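Local structure of protein argonaute (5G5S) at residues M562-I575 / L590-N602. The protein cleaves single-stranded target DNA as an endonuclease directed by short complementary DNA guides, and may defend the cell against invading genetic elements. Numbering follows the deposited sequence.
Sequences MENKNILFLRDGFI and LNSNIEVISIRKN
Strands 566-571 and 593-600 run parallel, with Asn566 beside Asn593 and Arg571 beside Ser598. Their axes are 21° apart. Backbone bonds alternate from Asn593 N to Lys565 O through Ile599 N to Arg571 O; that from Arg571 N to Ile597 O is weak. Before the strands, Ser592 OG donates to Met562 O (2.7 Å) and accepts a hydrogen bond from Lys565 N (3.2 Å), tying the two loops together. Asn566 and Asn593 lie side by side with amide planes 84° apart. Asn593 ND2 reaches Asn566 OD1 at 2.8 Å, from above its carbonyl plane, and also bonds Glu595 OE2; that carboxylate is held further by Tyr499 and by a salt bridge to Arg643. Helix 577-590 links the strands in a beta-alpha-beta unit of the RNase H-like PIWI domain. On one sheet face, Ile594 CG2 meets Phe569 CD1 at 3.9 Å, and helix 547-556 also packs on this ring. On the other, Ile599 CD1 presses on Leu570 CG (3.5 Å), a tight fit. Asp572, by similarity an active-site and manganese-binding residue, follows the first strand. Its CG is anti to the backbone N (chi1 -158°), which brings OD2 to Lys601 NZ in a 2.8 Å salt bridge. The lysine meets OD2 from above the carboxylate plane and lies near Asp506 and Asp690. Asp572 OD1 sits over one guanidinium face of Arg600, whose NH1 lies 3.3 Å from Phe574 CE2.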
loop_
_atom_site.group_PDB
_atom_site.type_symbol
_atom_site.label_atom_id
_atom_site.label_comp_id
_atom_site.label_asym_id
_atom_site.label_seq_id
_atom_site.Cartn_x
_atom_site.Cartn_y
_atom_site.Cartn_z
ATOM N N MET A 562 -13.363 -22.571 -5.806
ATOM C CA MET A 562 -12.544 -21.921 -6.814
ATOM C C MET A 562 -12.410 -22.640 -8.134
ATOM O O MET A 562 -11.553 -22.296 -8.945
ATOM C CB MET A 562 -11.232 -21.432 -6.218
ATOM C CG MET A 562 -11.420 -20.052 -5.647
ATOM S SD MET A 562 -10.090 -19.549 -4.627
ATOM C CE MET A 562 -8.845 -19.135 -5.868
ATOM N N GLU A 563 -13.334 -23.587 -8.369
ATOM C CA GLU A 563 -13.445 -24.392 -9.575
ATOM C C GLU A 563 -14.476 -23.767 -10.497
ATOM O O GLU A 563 -15.479 -23.223 -10.011
ATOM C CB GLU A 563 -13.892 -25.810 -9.218
ATOM C CG GLU A 563 -12.990 -26.503 -8.208
ATOM C CD GLU A 563 -13.318 -27.947 -7.872
ATOM O OE1 GLU A 563 -14.395 -28.443 -8.284
ATOM O OE2 GLU A 563 -12.486 -28.583 -7.185
ATOM N N ASN A 564 -14.257 -23.892 -11.835
ATOM C CA ASN A 564 -15.161 -23.402 -12.896
ATOM C C ASN A 564 -15.460 -21.896 -12.741
ATOM O O ASN A 564 -16.563 -21.415 -13.036
ATOM C CB ASN A 564 -16.424 -24.256 -12.932
ATOM C CG ASN A 564 -16.145 -25.731 -12.728
ATOM O OD1 ASN A 564 -15.316 -26.337 -13.416
ATOM N ND2 ASN A 564 -16.813 -26.336 -11.760
ATOM N N LYS A 565 -14.436 -21.165 -12.274
ATOM C CA LYS A 565 -14.489 -19.751 -11.977
ATOM C C LYS A 565 -13.534 -18.952 -12.844
ATOM O O LYS A 565 -12.597 -19.500 -13.421
ATOM C CB LYS A 565 -14.127 -19.523 -10.491
ATOM C CG LYS A 565 -15.074 -20.157 -9.457
ATOM C CD LYS A 565 -16.466 -19.512 -9.398
ATOM C CE LYS A 565 -17.420 -20.253 -8.493
ATOM N NZ LYS A 565 -17.106 -20.031 -7.058
ATOM N N ASN A 566 -13.787 -17.636 -12.926
ATOM C CA ASN A 566 -12.943 -16.648 -13.582
ATOM C C ASN A 566 -12.519 -15.732 -12.450
ATOM O O ASN A 566 -13.352 -15.032 -11.884
ATOM C CB ASN A 566 -13.684 -15.889 -14.698
ATOM C CG ASN A 566 -12.733 -15.102 -15.565
ATOM O OD1 ASN A 566 -11.547 -14.940 -15.252
ATOM N ND2 ASN A 566 -13.209 -14.623 -16.686
ATOM N N ILE A 567 -11.241 -15.842 -12.040
ATOM C CA ILE A 567 -10.655 -15.144 -10.889
ATOM C C ILE A 567 -9.501 -14.275 -11.317
ATOM O O ILE A 567 -8.608 -14.731 -12.030
ATOM C CB ILE A 567 -10.216 -16.160 -9.773
ATOM C CG1 ILE A 567 -11.398 -17.051 -9.316
ATOM C CG2 ILE A 567 -9.589 -15.461 -8.564
ATOM C CD1 ILE A 567 -10.974 -18.391 -8.813
ATOM N N LEU A 568 -9.506 -13.023 -10.841
ATOM C CA LEU A 568 -8.450 -12.058 -11.098
ATOM C C LEU A 568 -7.748 -11.754 -9.775
ATOM O O LEU A 568 -8.412 -11.355 -8.824
ATOM C CB LEU A 568 -9.024 -10.767 -11.743
ATOM C CG LEU A 568 -8.060 -9.563 -11.889
ATOM C CD1 LEU A 568 -6.959 -9.841 -12.893
ATOM C CD2 LEU A 568 -8.800 -8.277 -12.231
ATOM N N PHE A 569 -6.419 -11.978 -9.710
ATOM C CA PHE A 569 -5.599 -11.669 -8.531
ATOM C C PHE A 569 -4.834 -10.370 -8.729
ATOM O O PHE A 569 -4.239 -10.128 -9.781
ATOM C CB PHE A 569 -4.613 -12.784 -8.170
ATOM C CG PHE A 569 -5.247 -13.997 -7.538
ATOM C CD1 PHE A 569 -5.675 -15.066 -8.321
ATOM C CD2 PHE A 569 -5.359 -14.102 -6.155
ATOM C CE1 PHE A 569 -6.232 -16.199 -7.731
ATOM C CE2 PHE A 569 -5.924 -15.233 -5.568
ATOM C CZ PHE A 569 -6.378 -16.264 -6.359
ATOM N N LEU A 570 -4.851 -9.545 -7.694
ATOM C CA LEU A 570 -4.178 -8.259 -7.656
ATOM C C LEU A 570 -3.078 -8.360 -6.606
ATOM O O LEU A 570 -3.341 -8.709 -5.444
ATOM C CB LEU A 570 -5.204 -7.190 -7.249
ATOM C CG LEU A 570 -6.038 -6.439 -8.296
ATOM C CD1 LEU A 570 -6.374 -7.249 -9.517
ATOM C CD2 LEU A 570 -7.263 -5.835 -7.674
ATOM N N ARG A 571 -1.831 -8.116 -7.028
ATOM C CA ARG A 571 -0.700 -8.148 -6.106
ATOM C C ARG A 571 0.339 -7.066 -6.398
ATOM O O ARG A 571 0.451 -6.598 -7.528
ATOM C CB ARG A 571 -0.084 -9.564 -5.952
ATOM C CG ARG A 571 0.274 -10.290 -7.247
ATOM C CD ARG A 571 0.774 -11.711 -6.988
ATOM N NE ARG A 571 2.217 -11.756 -6.732
ATOM C CZ ARG A 571 2.894 -12.842 -6.364
ATOM N NH1 ARG A 571 2.268 -14.000 -6.189
ATOM N NH2 ARG A 571 4.203 -12.776 -6.156
ATOM N N ASP A 572 1.038 -6.623 -5.351
ATOM C CA ASP A 572 2.140 -5.669 -5.430
ATOM C C ASP A 572 3.350 -6.565 -5.390
ATOM O O ASP A 572 3.970 -6.722 -4.333
ATOM C CB ASP A 572 2.138 -4.702 -4.235
ATOM C CG ASP A 572 2.885 -3.404 -4.477
ATOM O OD1 ASP A 572 4.086 -3.463 -4.834
ATOM O OD2 ASP A 572 2.276 -2.326 -4.292
ATOM N N GLY A 573 3.594 -7.241 -6.502
ATOM C CA GLY A 573 4.686 -8.189 -6.633
ATOM C C GLY A 573 4.660 -8.964 -7.931
ATOM O O GLY A 573 3.624 -9.042 -8.600
ATOM N N PHE A 574 5.805 -9.543 -8.291
ATOM C CA PHE A 574 5.914 -10.321 -9.516
ATOM C C PHE A 574 5.914 -11.803 -9.263
ATOM O O PHE A 574 6.245 -12.247 -8.162
ATOM C CB PHE A 574 7.099 -9.870 -10.380
ATOM C CG PHE A 574 7.021 -8.406 -10.737
ATOM C CD1 PHE A 574 6.093 -7.947 -11.666
ATOM C CD2 PHE A 574 7.841 -7.475 -10.109
ATOM C CE1 PHE A 574 6.001 -6.584 -11.976
ATOM C CE2 PHE A 574 7.757 -6.117 -10.431
ATOM C CZ PHE A 574 6.835 -5.680 -11.356
ATOM N N ILE A 575 5.466 -12.564 -10.263
ATOM C CA ILE A 575 5.397 -14.026 -10.216
ATOM C C ILE A 575 6.797 -14.551 -10.482
ATOM O O ILE A 575 7.470 -14.050 -11.386
ATOM C CB ILE A 575 4.326 -14.523 -11.249
ATOM C CG1 ILE A 575 2.874 -14.135 -10.835
ATOM C CG2 ILE A 575 4.437 -16.000 -11.628
ATOM C CD1 ILE A 575 2.298 -14.768 -9.527
ATOM N N LEU A 590 -8.398 -26.897 -11.555
ATOM C CA LEU A 590 -9.626 -26.208 -11.125
ATOM C C LEU A 590 -10.653 -26.022 -12.245
ATOM O O LEU A 590 -11.833 -25.858 -11.939
ATOM C CB LEU A 590 -9.323 -24.829 -10.525
ATOM C CG LEU A 590 -8.558 -24.740 -9.205
ATOM C CD1 LEU A 590 -8.126 -23.299 -8.960
ATOM C CD2 LEU A 590 -9.390 -25.245 -8.033
ATOM N N ASN A 591 -10.212 -26.031 -13.532
ATOM C CA ASN A 591 -11.029 -25.746 -14.729
ATOM C C ASN A 591 -11.498 -24.279 -14.620
ATOM O O ASN A 591 -12.657 -23.931 -14.885
ATOM C CB ASN A 591 -12.198 -26.730 -14.914
ATOM C CG ASN A 591 -13.008 -26.467 -16.160
ATOM O OD1 ASN A 591 -12.462 -26.246 -17.244
ATOM N ND2 ASN A 591 -14.328 -26.419 -16.017
ATOM N N SER A 592 -10.546 -23.428 -14.199
ATOM C CA SER A 592 -10.736 -22.024 -13.926
ATOM C C SER A 592 -9.776 -21.185 -14.700
ATOM O O SER A 592 -8.666 -21.618 -14.997
ATOM C CB SER A 592 -10.527 -21.759 -12.435
ATOM O OG SER A 592 -11.554 -22.346 -11.652
ATOM N N ASN A 593 -10.193 -19.958 -14.996
ATOM C CA ASN A 593 -9.360 -18.948 -15.628
ATOM C C ASN A 593 -8.759 -18.141 -14.464
ATOM O O ASN A 593 -9.493 -17.527 -13.682
ATOM C CB ASN A 593 -10.190 -18.071 -16.548
ATOM C CG ASN A 593 -9.384 -17.043 -17.299
ATOM O OD1 ASN A 593 -8.770 -17.333 -18.326
ATOM N ND2 ASN A 593 -9.434 -15.796 -16.845
ATOM N N ILE A 594 -7.434 -18.229 -14.297
ATOM C CA ILE A 594 -6.716 -17.528 -13.237
ATOM C C ILE A 594 -5.893 -16.427 -13.855
ATOM O O ILE A 594 -5.011 -16.677 -14.684
ATOM C CB ILE A 594 -5.863 -18.470 -12.337
ATOM C CG1 ILE A 594 -6.660 -19.695 -11.792
ATOM C CG2 ILE A 594 -5.146 -17.689 -11.225
ATOM C CD1 ILE A 594 -7.882 -19.406 -10.814
ATOM N N GLU A 595 -6.202 -15.194 -13.471
ATOM C CA GLU A 595 -5.462 -14.043 -13.960
ATOM C C GLU A 595 -4.746 -13.338 -12.831
ATOM O O GLU A 595 -5.171 -13.418 -11.674
ATOM C CB GLU A 595 -6.355 -13.094 -14.750
ATOM C CG GLU A 595 -6.747 -13.655 -16.106
ATOM C CD GLU A 595 -7.702 -12.784 -16.896
ATOM O OE1 GLU A 595 -7.814 -11.582 -16.571
ATOM O OE2 GLU A 595 -8.350 -13.306 -17.831
ATOM N N VAL A 596 -3.619 -12.712 -13.167
ATOM C CA VAL A 596 -2.786 -11.958 -12.248
ATOM C C VAL A 596 -2.228 -10.712 -12.928
ATOM O O VAL A 596 -1.783 -10.753 -14.075
ATOM C CB VAL A 596 -1.723 -12.819 -11.477
ATOM C CG1 VAL A 596 -0.651 -13.387 -12.403
ATOM C CG2 VAL A 596 -1.094 -12.039 -10.325
ATOM N N ILE A 597 -2.333 -9.590 -12.233
ATOM C CA ILE A 597 -1.797 -8.319 -12.670
ATOM C C ILE A 597 -1.018 -7.736 -11.484
ATOM O O ILE A 597 -1.421 -7.904 -10.330
ATOM C CB ILE A 597 -2.886 -7.382 -13.269
ATOM C CG1 ILE A 597 -2.238 -6.274 -14.169
ATOM C CG2 ILE A 597 -3.827 -6.823 -12.177
ATOM C CD1 ILE A 597 -3.167 -5.442 -15.109
ATOM N N SER A 598 0.115 -7.101 -11.771
ATOM C CA SER A 598 0.957 -6.475 -10.761
ATOM C C SER A 598 0.563 -5.002 -10.633
ATOM O O SER A 598 0.455 -4.296 -11.636
ATOM C CB SER A 598 2.432 -6.637 -11.117
ATOM O OG SER A 598 3.269 -5.845 -10.290
ATOM N N ILE A 599 0.274 -4.568 -9.405
ATOM C CA ILE A 599 -0.118 -3.192 -9.116
ATOM C C ILE A 599 0.930 -2.638 -8.176
ATOM O O ILE A 599 1.056 -3.106 -7.051
ATOM C CB ILE A 599 -1.578 -3.112 -8.586
ATOM C CG1 ILE A 599 -2.568 -3.529 -9.713
ATOM C CG2 ILE A 599 -1.907 -1.696 -8.021
ATOM C CD1 ILE A 599 -3.917 -3.839 -9.280
ATOM N N ARG A 600 1.745 -1.705 -8.676
ATOM C CA ARG A 600 2.826 -1.114 -7.900
ATOM C C ARG A 600 2.607 0.368 -7.592
ATOM O O ARG A 600 2.658 1.226 -8.481
ATOM C CB ARG A 600 4.190 -1.409 -8.540
ATOM C CG ARG A 600 4.470 -2.913 -8.612
ATOM C CD ARG A 600 5.876 -3.228 -9.042
ATOM N NE ARG A 600 6.829 -3.219 -7.929
ATOM C CZ ARG A 600 7.121 -4.278 -7.180
ATOM N NH1 ARG A 600 6.521 -5.441 -7.396
ATOM N NH2 ARG A 600 8.006 -4.177 -6.199
ATOM N N LYS A 601 2.326 0.649 -6.311
ATOM C CA LYS A 601 2.110 1.998 -5.783
ATOM C C LYS A 601 3.449 2.758 -5.721
ATOM O O LYS A 601 3.485 3.970 -5.886
ATOM C CB LYS A 601 1.403 1.947 -4.394
ATOM C CG LYS A 601 2.147 1.133 -3.325
ATOM C CD LYS A 601 1.353 1.017 -2.026
ATOM C CE LYS A 601 1.765 -0.193 -1.209
ATOM N NZ LYS A 601 1.269 -1.470 -1.800
ATOM N N ASN A 602 4.546 2.025 -5.520
ATOM C CA ASN A 602 5.896 2.564 -5.432
ATOM C C ASN A 602 6.558 2.269 -6.750
ATOM O O ASN A 602 6.779 1.112 -7.077
ATOM C CB ASN A 602 6.664 1.926 -4.243
ATOM C CG ASN A 602 5.973 2.088 -2.900
ATOM O OD1 ASN A 602 5.524 3.181 -2.518
ATOM N ND2 ASN A 602 5.879 0.996 -2.147
#